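Local coordinates for sulfate transporter sulfate transporter family protein (Wolinella succinogenes, PDB 4DGF) that probably carries sulfate or related anions across the membrane as a SulP-family transporter, the chain here being its STAS domain, at residues D13-V24 / H117-K126. Sequence-based numbering, arbitrary orientation.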
# COMPACT_ATOMS: atom_id res chain seq x y z
N ASP A 13 -4.29 4.43 15.87
CA ASP A 13 -3.52 4.32 14.62
C ASP A 13 -4.23 4.83 13.37
O ASP A 13 -3.87 4.48 12.21
CB ASP A 13 -3.07 2.83 14.46
CG ASP A 13 -2.01 2.46 15.53
OD1 ASP A 13 -1.12 3.30 15.83
OD2 ASP A 13 -2.10 1.37 16.10
N ALA A 14 -5.22 5.69 13.58
CA ALA A 14 -5.89 6.35 12.50
C ALA A 14 -4.91 7.26 11.78
O ALA A 14 -3.97 7.82 12.38
CB ALA A 14 -7.07 7.16 13.02
N THR A 15 -5.06 7.38 10.46
CA THR A 15 -4.12 8.22 9.77
C THR A 15 -4.07 9.68 10.31
O THR A 15 -3.00 10.28 10.31
CB THR A 15 -4.37 8.23 8.24
OG1 THR A 15 -4.21 6.87 7.76
CG2 THR A 15 -3.33 9.09 7.57
N SER A 16 -5.21 10.12 10.77
CA SER A 16 -5.37 11.50 11.30
C SER A 16 -4.52 11.66 12.58
O SER A 16 -4.23 12.80 12.98
CB SER A 16 -6.83 11.83 11.59
OG SER A 16 -7.32 11.01 12.61
N LYS A 17 -4.09 10.56 13.20
CA LYS A 17 -3.28 10.66 14.44
C LYS A 17 -1.82 10.69 14.13
O LYS A 17 -1.01 10.81 15.05
CB LYS A 17 -3.48 9.48 15.40
CG LYS A 17 -4.89 9.08 15.73
CD LYS A 17 -5.56 10.05 16.63
CE LYS A 17 -7.00 9.57 16.70
NZ LYS A 17 -7.93 10.73 16.83
N LYS A 18 -1.45 10.48 12.86
CA LYS A 18 -0.04 10.38 12.45
C LYS A 18 0.52 11.62 11.79
O LYS A 18 -0.25 12.46 11.29
CB LYS A 18 0.19 9.14 11.51
CG LYS A 18 -0.42 7.86 12.06
CD LYS A 18 0.36 7.28 13.24
CE LYS A 18 -0.48 6.15 13.81
NZ LYS A 18 0.12 5.71 15.12
N VAL A 19 1.85 11.73 11.78
CA VAL A 19 2.53 12.80 11.04
C VAL A 19 2.93 12.31 9.67
O VAL A 19 3.78 11.40 9.53
CB VAL A 19 3.76 13.33 11.81
CG1 VAL A 19 4.55 14.28 10.94
CG2 VAL A 19 3.30 14.03 13.08
N VAL A 20 2.18 12.76 8.68
CA VAL A 20 2.38 12.28 7.31
C VAL A 20 3.19 13.24 6.51
O VAL A 20 2.77 14.39 6.29
CB VAL A 20 1.06 11.93 6.59
CG1 VAL A 20 1.38 11.37 5.23
CG2 VAL A 20 0.20 10.98 7.42
N PRO A 21 4.40 12.84 6.13
CA PRO A 21 5.21 13.78 5.39
C PRO A 21 4.55 14.29 4.14
O PRO A 21 3.75 13.54 3.51
CB PRO A 21 6.51 13.00 5.06
CG PRO A 21 6.49 11.79 6.00
CD PRO A 21 5.04 11.53 6.29
N LEU A 22 4.82 15.56 3.75
CA LEU A 22 4.51 16.02 2.38
C LEU A 22 5.14 15.10 1.31
O LEU A 22 6.27 14.70 1.48
CB LEU A 22 4.90 17.47 2.17
CG LEU A 22 4.30 18.47 3.16
CD1 LEU A 22 4.72 19.89 2.68
CD2 LEU A 22 2.80 18.37 3.31
N GLY A 23 4.40 14.79 0.25
CA GLY A 23 4.87 13.89 -0.84
C GLY A 23 4.54 12.43 -0.59
O GLY A 23 4.89 11.62 -1.41
N VAL A 24 3.92 12.11 0.55
CA VAL A 24 3.52 10.70 0.83
C VAL A 24 1.96 10.71 0.70
O VAL A 24 1.24 11.47 1.40
CB VAL A 24 3.91 10.32 2.26
CG1 VAL A 24 3.47 8.85 2.56
CG2 VAL A 24 5.44 10.40 2.41
N HIS A 117 2.91 -2.41 10.36
CA HIS A 117 2.39 -1.28 11.13
C HIS A 117 2.67 -0.00 10.39
O HIS A 117 3.80 0.24 9.86
CB HIS A 117 3.02 -1.17 12.54
CG HIS A 117 2.14 -0.35 13.52
ND1 HIS A 117 2.15 1.02 13.62
CD2 HIS A 117 1.16 -0.77 14.42
CE1 HIS A 117 1.22 1.43 14.50
NE2 HIS A 117 0.61 0.36 14.99
N ILE A 118 1.67 0.90 10.46
CA ILE A 118 1.73 2.19 9.79
C ILE A 118 2.90 3.06 10.30
O ILE A 118 3.60 3.77 9.52
CB ILE A 118 0.38 2.97 9.91
CG1 ILE A 118 0.36 4.24 9.06
CG2 ILE A 118 -0.01 3.30 11.38
CD1 ILE A 118 0.83 4.03 7.61
N ASP A 119 3.20 2.93 11.61
CA ASP A 119 4.34 3.70 12.12
C ASP A 119 5.67 3.36 11.45
O ASP A 119 6.49 4.23 11.21
CB ASP A 119 4.49 3.51 13.61
CG ASP A 119 3.40 4.16 14.43
OD1 ASP A 119 2.53 4.95 13.94
OD2 ASP A 119 3.38 3.88 15.65
N LYS A 120 5.89 2.09 11.18
CA LYS A 120 7.12 1.68 10.51
C LYS A 120 7.08 2.13 9.07
O LYS A 120 8.13 2.50 8.56
CB LYS A 120 7.24 0.14 10.52
CG LYS A 120 7.17 -0.43 11.91
CD LYS A 120 7.28 -1.97 11.93
CE LYS A 120 7.38 -2.35 13.41
NZ LYS A 120 6.79 -3.69 13.63
N ALA A 121 5.90 1.97 8.38
CA ALA A 121 5.92 2.38 6.99
C ALA A 121 6.22 3.90 6.88
O ALA A 121 6.84 4.41 5.92
CB ALA A 121 4.60 2.00 6.29
N LEU A 122 5.61 4.65 7.79
CA LEU A 122 5.81 6.10 7.78
C LEU A 122 7.25 6.52 8.05
O LEU A 122 7.79 7.49 7.41
CB LEU A 122 4.94 6.81 8.81
CG LEU A 122 3.52 7.06 8.28
CD1 LEU A 122 2.59 7.57 9.41
CD2 LEU A 122 3.36 7.96 7.05
N ALA A 123 7.82 5.84 9.01
CA ALA A 123 9.28 6.08 9.30
C ALA A 123 10.10 5.89 8.03
O ALA A 123 10.96 6.69 7.72
CB ALA A 123 9.75 5.14 10.37
N TYR A 124 9.89 4.76 7.30
CA TYR A 124 10.53 4.58 6.04
C TYR A 124 10.20 5.57 4.91
O TYR A 124 11.06 5.96 4.12
CB TYR A 124 10.28 3.12 5.61
CG TYR A 124 11.17 2.61 4.56
CD1 TYR A 124 12.57 2.56 4.78
CD2 TYR A 124 10.68 2.14 3.35
CE1 TYR A 124 13.42 2.05 3.80
CE2 TYR A 124 11.53 1.54 2.36
CZ TYR A 124 12.89 1.53 2.62
OH TYR A 124 13.78 1.02 1.69
N ALA A 125 8.93 5.88 4.72
CA ALA A 125 8.51 6.90 3.84
C ALA A 125 9.22 8.26 4.12
O ALA A 125 9.65 8.91 3.21
CB ALA A 125 6.98 7.10 3.98
N LYS A 126 9.33 8.63 5.38
CA LYS A 126 9.98 9.85 5.75
C LYS A 126 11.43 9.82 5.27
O LYS A 126 11.93 10.80 4.73
CB LYS A 126 9.89 10.05 7.28
CG LYS A 126 10.56 11.39 7.74
CD LYS A 126 10.11 11.79 9.13
CE LYS A 126 10.57 13.23 9.47
NZ LYS A 126 12.02 13.10 9.80
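A histidine N-cap joined to a salt-bridge network ties the loop ahead of the first strand of this STAS domain to its last helix, 118-130. In H117 the two ring nitrogens divide the work: ND1 caps the helix by accepting at 3.0 Å from D119 N, which lies 17° out of the ring plane, while NE2 gives a weak, bent bond (141°) to D13 OD2 at 3.1 Å. The D13 carboxylate stands almost perpendicular to the imidazole. Its other oxygen, OD1, offers its anti lone pair to K18 NZ at 2.8 Å, and D119 OD1 meets the same ammonium with its syn lone pair, likewise at 2.8 Å. The network illustrates how one lysine can bridge two carboxylates, probably easing the repulsion between OD1 atoms 4.4 Å apart. A bend at chi2 (-74°) turns the K18 chain back toward the helix start, with CE against I118 CG2 and CB 3.6 Å from L122 CD1. With an alanine in place of K18, D13 and D119 would probably lose their shared counter-charge, and I118 CG2 the aliphatic chain against it. Farther on, L122 CD2 rests against P21 CD, P21 CG sits against CA and CB of K126, and V24 CG2 touches A125 CB at 4.0 Å. On the sheet side of the helix, I118, L122 and A125 pack on strand 54-58, while R58 binds D13 O and T15 OG1, holding the loop beside the parallel sheet.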